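Local coordinates for conserved hypothetical protein (PDB 1P8C) that is of unknown function but belongs to the carboxymuconolactone decarboxylase family and may act as a peroxiredoxin-like oxidoreductase, at residues E34-V39 with R49-D54; T67-G72 with V93-S98; I108-V111 with V117-H120. All coordinates share one frame; numbering follows the deposited sequence.

Contact 1: residues E34-V39 with R49-D54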
ATOM      1  N   GLU C  34       4.035  10.380 -24.641  1.00 68.99           N
ATOM      2  CA  GLU C  34       3.914  11.818 -24.422  1.00 69.05           C
ATOM      3  C   GLU C  34       4.538  12.240 -23.092  1.00 66.33           C
ATOM      4  O   GLU C  34       5.661  12.745 -23.033  1.00 66.48           O
ATOM      5  CB  GLU C  34       2.436  12.243 -24.403  1.00111.87           C
ATOM      6  CG  GLU C  34       1.701  12.252 -25.738  1.00117.04           C
ATOM      7  CD  GLU C  34       2.107  13.402 -26.632  1.00119.93           C
ATOM      8  OE1 GLU C  34       2.274  14.528 -26.115  1.00121.81           O
ATOM      9  OE2 GLU C  34       2.242  13.185 -27.855  1.00121.53           O
ATOM     10  N   LEU C  35       3.780  12.029 -22.027  1.00 57.83           N
ATOM     11  CA  LEU C  35       4.192  12.405 -20.690  1.00 55.26           C
ATOM     12  C   LEU C  35       5.561  11.868 -20.286  1.00 53.47           C
ATOM     13  O   LEU C  35       6.310  12.562 -19.614  1.00 53.44           O
ATOM     14  CB  LEU C  35       3.108  11.982 -19.692  1.00 57.70           C
ATOM     15  CG  LEU C  35       1.718  12.532 -20.057  1.00 57.88           C
ATOM     16  CD1 LEU C  35       0.656  11.946 -19.133  1.00 58.25           C
ATOM     17  CD2 LEU C  35       1.735  14.056 -19.981  1.00 57.17           C
ATOM     18  N   ASN C  36       5.903  10.648 -20.686  1.00 50.92           N
ATOM     19  CA  ASN C  36       7.220  10.126 -20.332  1.00 51.01           C
ATOM     20  C   ASN C  36       8.300  11.042 -20.888  1.00 50.48           C
ATOM     21  O   ASN C  36       9.268  11.380 -20.191  1.00 47.65           O
ATOM     22  CB  ASN C  36       7.404   8.711 -20.872  1.00 59.61           C
ATOM     23  CG  ASN C  36       6.915   7.673 -19.904  1.00 60.48           C
ATOM     24  OD1 ASN C  36       6.208   8.000 -18.946  1.00 59.66           O
ATOM     25  ND2 ASN C  36       7.282   6.418 -20.135  1.00 61.07           N
ATOM     26  N   GLU C  37       8.117  11.446 -22.143  1.00 57.47           N
ATOM     27  CA  GLU C  37       9.055  12.341 -22.806  1.00 60.99           C
ATOM     28  C   GLU C  37       9.121  13.636 -21.987  1.00 60.58           C
ATOM     29  O   GLU C  37      10.212  14.095 -21.608  1.00 58.61           O
ATOM     30  CB  GLU C  37       8.574  12.643 -24.227  1.00116.21           C
ATOM     31  CG  GLU C  37       9.665  13.145 -25.156  1.00122.87           C
ATOM     32  CD  GLU C  37       9.120  13.633 -26.484  1.00126.06           C
ATOM     33  OE1 GLU C  37       8.266  12.936 -27.073  1.00127.32           O
ATOM     34  OE2 GLU C  37       9.557  14.709 -26.940  1.00125.78           O
ATOM     35  N   LYS C  38       7.950  14.208 -21.699  1.00 68.15           N
ATOM     36  CA  LYS C  38       7.877  15.440 -20.917  1.00 70.16           C
ATOM     37  C   LYS C  38       8.630  15.235 -19.617  1.00 69.39           C
ATOM     38  O   LYS C  38       9.560  15.967 -19.302  1.00 69.62           O
ATOM     39  CB  LYS C  38       6.425  15.803 -20.597  1.00 97.21           C
ATOM     40  CG  LYS C  38       5.537  16.025 -21.801  1.00100.89           C
ATOM     41  CD  LYS C  38       4.118  16.349 -21.360  1.00103.99           C
ATOM     42  CE  LYS C  38       3.147  16.318 -22.532  1.00106.58           C
ATOM     43  NZ  LYS C  38       1.723  16.419 -22.088  1.00109.32           N
ATOM     44  N   VAL C  39       8.220  14.218 -18.869  1.00 66.32           N
ATOM     45  CA  VAL C  39       8.841  13.897 -17.591  1.00 66.10           C
ATOM     46  C   VAL C  39      10.364  13.958 -17.630  1.00 65.07           C
ATOM     47  O   VAL C  39      10.964  14.691 -16.855  1.00 63.33           O
ATOM     48  CB  VAL C  39       8.412  12.494 -17.103  1.00 74.55           C
ATOM     49  CG1 VAL C  39       9.189  12.112 -15.846  1.00 75.17           C
ATOM     50  CG2 VAL C  39       6.921  12.486 -16.813  1.00 74.28           C
ATOM     51  N   ARG C  49      17.746   7.883 -15.262  1.00 33.86           N
ATOM     52  CA  ARG C  49      18.423   6.632 -14.909  1.00 32.62           C
ATOM     53  C   ARG C  49      17.451   5.608 -14.345  1.00 30.60           C
ATOM     54  O   ARG C  49      17.593   4.407 -14.586  1.00 25.20           O
ATOM     55  CB  ARG C  49      19.568   6.881 -13.920  1.00 39.89           C
ATOM     56  CG  ARG C  49      20.935   6.903 -14.575  1.00 45.18           C
ATOM     57  CD  ARG C  49      22.022   7.557 -13.705  1.00 46.08           C
ATOM     58  NE  ARG C  49      23.223   7.845 -14.499  1.00 50.17           N
ATOM     59  CZ  ARG C  49      24.205   8.678 -14.144  1.00 49.54           C
ATOM     60  NH1 ARG C  49      24.159   9.324 -12.994  1.00 45.54           N
ATOM     61  NH2 ARG C  49      25.234   8.879 -14.957  1.00 45.92           N
ATOM     62  N   PHE C  50      16.475   6.089 -13.582  1.00 28.46           N
ATOM     63  CA  PHE C  50      15.467   5.213 -13.032  1.00 29.23           C
ATOM     64  C   PHE C  50      14.633   4.690 -14.213  1.00 29.91           C
ATOM     65  O   PHE C  50      14.517   3.481 -14.401  1.00 31.45           O
ATOM     66  CB  PHE C  50      14.580   5.970 -12.056  1.00 38.77           C
ATOM     67  CG  PHE C  50      13.741   5.075 -11.216  1.00 44.13           C
ATOM     68  CD1 PHE C  50      14.233   4.567 -10.027  1.00 42.79           C
ATOM     69  CD2 PHE C  50      12.469   4.685 -11.643  1.00 45.93           C
ATOM     70  CE1 PHE C  50      13.475   3.684  -9.267  1.00 44.68           C
ATOM     71  CE2 PHE C  50      11.704   3.798 -10.886  1.00 47.28           C
ATOM     72  CZ  PHE C  50      12.208   3.302  -9.700  1.00 44.11           C
ATOM     73  N   PHE C  51      14.078   5.583 -15.027  1.00 32.26           N
ATOM     74  CA  PHE C  51      13.290   5.118 -16.166  1.00 35.46           C
ATOM     75  C   PHE C  51      14.044   4.060 -16.958  1.00 37.19           C
ATOM     76  O   PHE C  51      13.473   3.023 -17.297  1.00 36.36           O
ATOM     77  CB  PHE C  51      12.887   6.280 -17.088  1.00 32.08           C
ATOM     78  CG  PHE C  51      11.734   7.094 -16.560  1.00 32.67           C
ATOM     79  CD1 PHE C  51      11.761   7.613 -15.270  1.00 32.29           C
ATOM     80  CD2 PHE C  51      10.603   7.321 -17.344  1.00 34.37           C
ATOM     81  CE1 PHE C  51      10.682   8.349 -14.762  1.00 33.08           C
ATOM     82  CE2 PHE C  51       9.520   8.057 -16.839  1.00 30.31           C
ATOM     83  CZ  PHE C  51       9.564   8.569 -15.550  1.00 29.17           C
ATOM     84  N   ASN C  52      15.329   4.294 -17.240  1.00 36.27           N
ATOM     85  CA  ASN C  52      16.088   3.298 -17.993  1.00 34.97           C
ATOM     86  C   ASN C  52      16.134   1.969 -17.246  1.00 34.02           C
ATOM     87  O   ASN C  52      16.076   0.868 -17.826  1.00 34.45           O
ATOM     88  CB  ASN C  52      17.509   3.805 -18.235  1.00 42.23           C
ATOM     89  CG  ASN C  52      17.561   4.897 -19.280  1.00 44.60           C
ATOM     90  OD1 ASN C  52      18.547   5.612 -19.393  1.00 50.35           O
ATOM     91  ND2 ASN C  52      16.500   5.025 -20.055  1.00 46.18           N
ATOM     92  N   LEU C  53      16.233   2.065 -15.932  1.00 33.87           N
ATOM     93  CA  LEU C  53      16.308   0.870 -15.132  1.00 35.45           C
ATOM     94  C   LEU C  53      14.969   0.089 -15.148  1.00 35.08           C
ATOM     95  O   LEU C  53      14.961  -1.137 -15.123  1.00 32.86           O
ATOM     96  CB  LEU C  53      16.721   1.280 -13.729  1.00 46.02           C
ATOM     97  CG  LEU C  53      17.491   0.216 -12.959  1.00 51.30           C
ATOM     98  CD1 LEU C  53      18.537  -0.482 -13.848  1.00 49.96           C
ATOM     99  CD2 LEU C  53      18.137   0.909 -11.762  1.00 54.61           C
ATOM    100  N   ASP C  54      13.856   0.819 -15.217  1.00 33.28           N
ATOM    101  CA  ASP C  54      12.508   0.246 -15.253  1.00 35.43           C
ATOM    102  C   ASP C  54      12.357  -0.587 -16.545  1.00 36.45           C
ATOM    103  O   ASP C  54      11.596  -1.539 -16.607  1.00 35.80           O
ATOM    104  CB  ASP C  54      11.472   1.384 -15.204  1.00 41.39           C
ATOM    105  CG  ASP C  54      10.022   0.886 -15.259  1.00 43.56           C
ATOM    106  OD1 ASP C  54       9.704  -0.145 -14.618  1.00 41.18           O
ATOM    107  OD2 ASP C  54       9.195   1.545 -15.930  1.00 47.79           O
TER

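Contact 2: residues T67-G72 with V93-S98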
ATOM      1  N   THR C  67       8.417 -14.381 -19.332  1.00 52.26           N
ATOM      2  CA  THR C  67       8.326 -14.616 -17.903  1.00 55.83           C
ATOM      3  C   THR C  67       8.492 -13.320 -17.111  1.00 55.95           C
ATOM      4  O   THR C  67       7.729 -13.060 -16.163  1.00 57.89           O
ATOM      5  CB  THR C  67       9.374 -15.623 -17.418  1.00 52.38           C
ATOM      6  OG1 THR C  67       9.082 -16.915 -17.963  1.00 57.44           O
ATOM      7  CG2 THR C  67       9.364 -15.710 -15.893  1.00 53.84           C
ATOM      8  N   LYS C  68       9.469 -12.499 -17.487  1.00 37.83           N
ATOM      9  CA  LYS C  68       9.665 -11.250 -16.757  1.00 34.67           C
ATOM     10  C   LYS C  68       8.504 -10.295 -16.953  1.00 33.30           C
ATOM     11  O   LYS C  68       8.127  -9.589 -16.014  1.00 27.32           O
ATOM     12  CB  LYS C  68      10.986 -10.538 -17.155  1.00 34.56           C
ATOM     13  CG  LYS C  68      12.279 -11.302 -16.735  1.00 32.76           C
ATOM     14  CD  LYS C  68      13.553 -10.467 -16.837  1.00 31.83           C
ATOM     15  CE  LYS C  68      14.782 -11.342 -16.569  1.00 33.04           C
ATOM     16  NZ  LYS C  68      16.068 -10.571 -16.456  1.00 33.15           N
ATOM     17  N   GLU C  69       7.928 -10.263 -18.153  1.00 31.99           N
ATOM     18  CA  GLU C  69       6.826  -9.341 -18.395  1.00 33.44           C
ATOM     19  C   GLU C  69       5.532  -9.707 -17.636  1.00 32.08           C
ATOM     20  O   GLU C  69       4.729  -8.825 -17.302  1.00 32.23           O
ATOM     21  CB  GLU C  69       6.570  -9.223 -19.899  1.00 37.60           C
ATOM     22  CG  GLU C  69       7.669  -8.447 -20.643  1.00 39.57           C
ATOM     23  CD  GLU C  69       7.678  -6.959 -20.271  1.00 43.24           C
ATOM     24  OE1 GLU C  69       6.734  -6.516 -19.574  1.00 43.30           O
ATOM     25  OE2 GLU C  69       8.613  -6.229 -20.683  1.00 41.78           O
ATOM     26  N   LEU C  70       5.349 -10.992 -17.361  1.00 32.43           N
ATOM     27  CA  LEU C  70       4.181 -11.474 -16.633  1.00 35.34           C
ATOM     28  C   LEU C  70       4.422 -11.137 -15.165  1.00 36.15           C
ATOM     29  O   LEU C  70       3.479 -10.847 -14.433  1.00 36.18           O
ATOM     30  CB  LEU C  70       3.999 -12.992 -16.812  1.00 27.22           C
ATOM     31  CG  LEU C  70       3.635 -13.568 -18.201  1.00 26.76           C
ATOM     32  CD1 LEU C  70       3.923 -15.063 -18.253  1.00 25.18           C
ATOM     33  CD2 LEU C  70       2.212 -13.286 -18.511  1.00 25.98           C
ATOM     34  N   MET C  71       5.683 -11.168 -14.740  1.00 32.93           N
ATOM     35  CA  MET C  71       6.014 -10.804 -13.363  1.00 35.09           C
ATOM     36  C   MET C  71       5.717  -9.310 -13.187  1.00 36.04           C
ATOM     37  O   MET C  71       5.218  -8.884 -12.140  1.00 40.23           O
ATOM     38  CB  MET C  71       7.476 -11.089 -13.059  1.00 35.48           C
ATOM     39  CG  MET C  71       7.840 -12.541 -13.164  1.00 39.02           C
ATOM     40  SD  MET C  71       9.574 -12.813 -12.857  1.00 41.58           S
ATOM     41  CE  MET C  71       9.650 -14.562 -12.576  1.00 46.98           C
ATOM     42  N   GLY C  72       5.989  -8.518 -14.218  1.00 24.86           N
ATOM     43  CA  GLY C  72       5.688  -7.101 -14.144  1.00 25.89           C
ATOM     44  C   GLY C  72       4.173  -6.952 -14.075  1.00 27.09           C
ATOM     45  O   GLY C  72       3.626  -5.983 -13.510  1.00 25.53           O
ATOM     46  N   VAL C  93       1.565  -9.593 -24.462  1.00 42.44           N
ATOM     47  CA  VAL C  93       1.031  -9.985 -25.748  1.00 46.08           C
ATOM     48  C   VAL C  93       2.186 -10.108 -26.730  1.00 47.21           C
ATOM     49  O   VAL C  93       2.361 -11.158 -27.362  1.00 47.12           O
ATOM     50  CB  VAL C  93       0.028  -8.939 -26.292  1.00 50.16           C
ATOM     51  CG1 VAL C  93      -0.200  -9.170 -27.784  1.00 52.23           C
ATOM     52  CG2 VAL C  93      -1.291  -9.043 -25.535  1.00 49.68           C
ATOM     53  N   GLN C  94       2.976  -9.037 -26.845  1.00 48.01           N
ATOM     54  CA  GLN C  94       4.105  -9.027 -27.757  1.00 47.04           C
ATOM     55  C   GLN C  94       4.952 -10.257 -27.547  1.00 46.32           C
ATOM     56  O   GLN C  94       5.329 -10.916 -28.499  1.00 48.86           O
ATOM     57  CB  GLN C  94       4.957  -7.786 -27.553  1.00 50.15           C
ATOM     58  CG  GLN C  94       4.262  -6.485 -27.920  1.00 56.65           C
ATOM     59  CD  GLN C  94       5.106  -5.263 -27.574  1.00 58.97           C
ATOM     60  OE1 GLN C  94       5.526  -5.091 -26.428  1.00 62.28           O
ATOM     61  NE2 GLN C  94       5.356  -4.416 -28.561  1.00 59.05           N
ATOM     62  N   GLU C  95       5.254 -10.588 -26.300  1.00 39.23           N
ATOM     63  CA  GLU C  95       6.073 -11.755 -26.051  1.00 38.69           C
ATOM     64  C   GLU C  95       5.361 -13.079 -26.274  1.00 39.55           C
ATOM     65  O   GLU C  95       5.935 -14.147 -26.021  1.00 38.24           O
ATOM     66  CB  GLU C  95       6.648 -11.675 -24.653  1.00 48.57           C
ATOM     67  CG  GLU C  95       7.529 -10.475 -24.538  1.00 49.81           C
ATOM     68  CD  GLU C  95       8.558 -10.442 -25.664  1.00 50.59           C
ATOM     69  OE1 GLU C  95       8.910  -9.323 -26.093  1.00 47.95           O
ATOM     70  OE2 GLU C  95       9.003 -11.535 -26.105  1.00 48.95           O
ATOM     71  N   GLY C  96       4.116 -13.005 -26.743  1.00 56.24           N
ATOM     72  CA  GLY C  96       3.334 -14.201 -27.017  1.00 57.01           C
ATOM     73  C   GLY C  96       2.754 -14.984 -25.847  1.00 57.24           C
ATOM     74  O   GLY C  96       2.643 -16.219 -25.907  1.00 58.11           O
ATOM     75  N   ALA C  97       2.377 -14.297 -24.774  1.00 44.66           N
ATOM     76  CA  ALA C  97       1.797 -15.001 -23.637  1.00 40.64           C
ATOM     77  C   ALA C  97       0.364 -15.310 -24.017  1.00 39.78           C
ATOM     78  O   ALA C  97      -0.311 -14.466 -24.613  1.00 36.77           O
ATOM     79  CB  ALA C  97       1.824 -14.127 -22.395  1.00 25.84           C
ATOM     80  N   SER C  98      -0.093 -16.518 -23.696  1.00 42.29           N
ATOM     81  CA  SER C  98      -1.477 -16.899 -23.975  1.00 43.49           C
ATOM     82  C   SER C  98      -2.402 -16.332 -22.894  1.00 43.62           C
ATOM     83  O   SER C  98      -1.998 -16.190 -21.736  1.00 43.20           O
ATOM     84  CB  SER C  98      -1.635 -18.430 -23.987  1.00 42.95           C
ATOM     85  OG  SER C  98      -1.413 -18.994 -22.701  1.00 45.00           O
TER

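Contact 3: residues I108-V111 with V117-H120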
ATOM      1  N   ILE C 108      -2.733 -15.109  -9.492  1.00 35.43           N
ATOM      2  CA  ILE C 108      -1.797 -15.009  -8.386  1.00 32.46           C
ATOM      3  C   ILE C 108      -1.863 -13.612  -7.767  1.00 29.01           C
ATOM      4  O   ILE C 108      -1.910 -13.483  -6.544  1.00 25.62           O
ATOM      5  CB  ILE C 108      -0.388 -15.365  -8.859  1.00 26.39           C
ATOM      6  CG1 ILE C 108      -0.390 -16.848  -9.240  1.00 27.28           C
ATOM      7  CG2 ILE C 108       0.661 -15.054  -7.770  1.00 26.04           C
ATOM      8  CD1 ILE C 108       0.908 -17.348  -9.749  1.00 33.87           C
ATOM      9  N   ALA C 109      -1.927 -12.583  -8.613  1.00 21.87           N
ATOM     10  CA  ALA C 109      -2.020 -11.221  -8.108  1.00 24.25           C
ATOM     11  C   ALA C 109      -3.308 -11.050  -7.275  1.00 24.50           C
ATOM     12  O   ALA C 109      -3.259 -10.537  -6.167  1.00 25.73           O
ATOM     13  CB  ALA C 109      -1.993 -10.214  -9.253  1.00 10.86           C
ATOM     14  N   LEU C 110      -4.432 -11.509  -7.815  1.00 30.02           N
ATOM     15  CA  LEU C 110      -5.748 -11.425  -7.156  1.00 33.31           C
ATOM     16  C   LEU C 110      -5.745 -12.087  -5.779  1.00 34.02           C
ATOM     17  O   LEU C 110      -6.178 -11.499  -4.804  1.00 37.24           O
ATOM     18  CB  LEU C 110      -6.792 -12.110  -8.021  1.00 28.77           C
ATOM     19  CG  LEU C 110      -8.275 -11.751  -8.108  1.00 35.81           C
ATOM     20  CD1 LEU C 110      -9.006 -13.059  -8.441  1.00 30.61           C
ATOM     21  CD2 LEU C 110      -8.848 -11.147  -6.827  1.00 30.97           C
ATOM     22  N   VAL C 111      -5.264 -13.317  -5.697  1.00 31.34           N
ATOM     23  CA  VAL C 111      -5.237 -13.991  -4.411  1.00 31.81           C
ATOM     24  C   VAL C 111      -4.258 -13.335  -3.436  1.00 33.32           C
ATOM     25  O   VAL C 111      -4.609 -13.118  -2.274  1.00 32.11           O
ATOM     26  CB  VAL C 111      -4.908 -15.529  -4.558  1.00 34.18           C
ATOM     27  CG1 VAL C 111      -4.513 -16.111  -3.192  1.00 34.47           C
ATOM     28  CG2 VAL C 111      -6.151 -16.290  -5.118  1.00 22.70           C
ATOM     29  N   VAL C 117      -8.283  -5.705  -5.586  1.00 20.60           N
ATOM     30  CA  VAL C 117      -7.654  -5.850  -6.894  1.00 25.19           C
ATOM     31  C   VAL C 117      -8.673  -6.113  -7.962  1.00 24.12           C
ATOM     32  O   VAL C 117      -8.366  -6.033  -9.151  1.00 21.40           O
ATOM     33  CB  VAL C 117      -6.696  -7.072  -6.878  1.00 25.23           C
ATOM     34  CG1 VAL C 117      -6.496  -7.606  -8.256  1.00 30.58           C
ATOM     35  CG2 VAL C 117      -5.416  -6.720  -6.200  1.00 24.93           C
ATOM     36  N   ILE C 118      -9.889  -6.461  -7.560  1.00 35.51           N
ATOM     37  CA  ILE C 118     -10.899  -6.789  -8.555  1.00 34.55           C
ATOM     38  C   ILE C 118     -11.201  -5.689  -9.549  1.00 35.92           C
ATOM     39  O   ILE C 118     -11.244  -5.937 -10.746  1.00 35.14           O
ATOM     40  CB  ILE C 118     -12.178  -7.339  -7.886  1.00 21.37           C
ATOM     41  CG1 ILE C 118     -11.922  -8.812  -7.574  1.00 22.85           C
ATOM     42  CG2 ILE C 118     -13.374  -7.222  -8.835  1.00 19.62           C
ATOM     43  CD1 ILE C 118     -12.968  -9.529  -6.799  1.00 30.54           C
ATOM     44  N   PRO C 119     -11.416  -4.459  -9.082  1.00 33.98           N
ATOM     45  CA  PRO C 119     -11.695  -3.423 -10.089  1.00 38.14           C
ATOM     46  C   PRO C 119     -10.591  -3.301 -11.176  1.00 41.78           C
ATOM     47  O   PRO C 119     -10.848  -2.858 -12.302  1.00 44.79           O
ATOM     48  CB  PRO C 119     -11.836  -2.145  -9.244  1.00 27.35           C
ATOM     49  CG  PRO C 119     -12.469  -2.682  -7.943  1.00 23.14           C
ATOM     50  CD  PRO C 119     -11.694  -3.993  -7.711  1.00 24.95           C
ATOM     51  N   HIS C 120      -9.370  -3.716 -10.849  1.00 32.84           N
ATOM     52  CA  HIS C 120      -8.277  -3.624 -11.806  1.00 32.04           C
ATOM     53  C   HIS C 120      -8.240  -4.803 -12.740  1.00 34.25           C
ATOM     54  O   HIS C 120      -7.860  -4.669 -13.905  1.00 32.04           O
ATOM     55  CB  HIS C 120      -6.946  -3.482 -11.067  1.00 36.00           C
ATOM     56  CG  HIS C 120      -6.852  -2.212 -10.295  1.00 34.54           C
ATOM     57  ND1 HIS C 120      -7.385  -2.074  -9.031  1.00 35.37           N
ATOM     58  CD2 HIS C 120      -6.438  -0.979 -10.666  1.00 35.91           C
ATOM     59  CE1 HIS C 120      -7.313  -0.811  -8.662  1.00 38.96           C
ATOM     60  NE2 HIS C 120      -6.746  -0.122  -9.637  1.00 36.25           N
TER

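Contact 1: residues E34-V39 with R49-D54
Phe51 reaches from helix 45-56 toward helix 25-41 and sets the outer end of its ring between Asn36 and Val39, which lie one helical turn apart. With CG anti to its own carbonyl carbon (chi1 -78°), the ring is carried across to helix 25-41 while the backbones stay well separated, the nearest pair of CA atoms, those of Asn36 and Phe51, being 8.9 Å apart. CG1 of Val39 packs on the ring obliquely, 3.6 Å from CZ of Phe51. Asn36 comes to the ring edge, its OD1 lying near the ring plane and 3.9 Å from CE2 of Phe51; the amide and ring planes are 75° apart. That oxygen is not left to the ring alone, since it accepts a hydrogen bond from NE of Arg122 of a second subunit. No hydrogen bond joins the two segments. Replacing Phe51 by an alanine would probably open a gap between the helices and leave Val39 without its aromatic partner. The pair forms a helical hairpin, partly buried, on which the second subunit packs: its Val125 meets Val39 and its Leu110 meets Phe50, while a third subunit covers Leu53 on helix 45-56.

Contact 2: residues T67-G72 with V93-S98
Leu70 of helix 65-78 packs against Ala97, in the Schellman motif that closes helix 82-94 within the all-helical carboxymuconolactone decarboxylase fold. Gly96 leaves the helix with a positive phi, and its N bonds back to O of Val93 at 2.6 Å; the chain then runs through Ala97 to Ser98, the N-cap of helix 99-113. The methyl CB of Ala97 points toward helix 65-78. Leu70 does not aim its CB directly at this turn, but its CG stands anti to the carbonyl carbon (chi1 -67°) and the branch extends until CD2 lies 4.0 Å from CB of Ala97. Beside this apolar pair, Glu69 and Glu95 turn toward one another. Each folds back at both of its first two torsions, with chi2 of -68° in Glu69 and -52° in Glu95, and they meet through their aliphatic parts, CG of Glu69 to CG of Glu95 at 4.4 Å. Arg91 on helix 82-94 forms salt bridges with both carboxylates and so probably offsets their mutual repulsion, while ND1 of His88 is hydrogen-bonded to OE1 of Glu69. Cys92 touches Glu69, Leu70 and Ala97 from the same helix as Arg91. Between the two carboxylates themselves, OE2 of Glu69 and OE1 of Glu95 remain 6.2 Å apart.

Contact 3: residues I108-V111 with V117-H120
Leu110 of helix 99-113 and Val117, where the chain enters helix 118-136, bring the two backbones close together, their CA atoms 5.9 Å apart across a short connection. Val117, in a 3-10 turn, points its CB toward helix 99-113. Its CG1 is anti to the backbone N (chi1 156°) and rests on the main chain of the facing helix, 4.0 Å from CA of Leu110. The other methyl of Val117, CG2, faces the carbonyl of Ala109, 4.4 Å from its O, so the two branches of Val117 bear on consecutive residues of one helical turn. Leu110 sends its isobutyl group across to the second segment. Its CD2 meets CG1 of Ile118 at 3.9 Å, where the two side chains pass at a slant, and the same methyl lies at a looser 4.5 Å from CG1 of Val117. Ile118 turns its CG1 arm to this meeting through a chi1 of -81°, which leaves CG2 anti to the backbone N. Thr77 of helix 65-78 touches both Ala109 and Val117, closing this corner from within the chain. A fifth subunit covers the junction with two phenylalanines, its Phe50 packing on Leu110 and its Phe51 on Ile118. All four contacting residues are buried and no hydrogen bond crosses between the segments, so they meet through branched aliphatic groups and the main chain these rest on, and the hydrophobic surface they make continues into the subunit interface.

In the fold
The three contacts follow one another along the chain without touching. Contact 1, which joins helices 25-41 and 45-56, is only partly buried; contact 3, though nearly as far from the centre of the chain, is buried, as is contact 2, which lies nearest that centre. Contacts 1 and 3 lie on opposite sides of it, their centres 27 Å apart. Contact 3 is aliphatic, whereas contact 1 sets a ring against a valine and an amide, and contact 2 adds two carboxylates, one of them on a buried residue, that share an arginine. Helices 45-56 and 65-78, of contacts 1 and 2, are successive, as are helices 82-94 and 99-113, of contacts 2 and 3. Other subunits pack on all three.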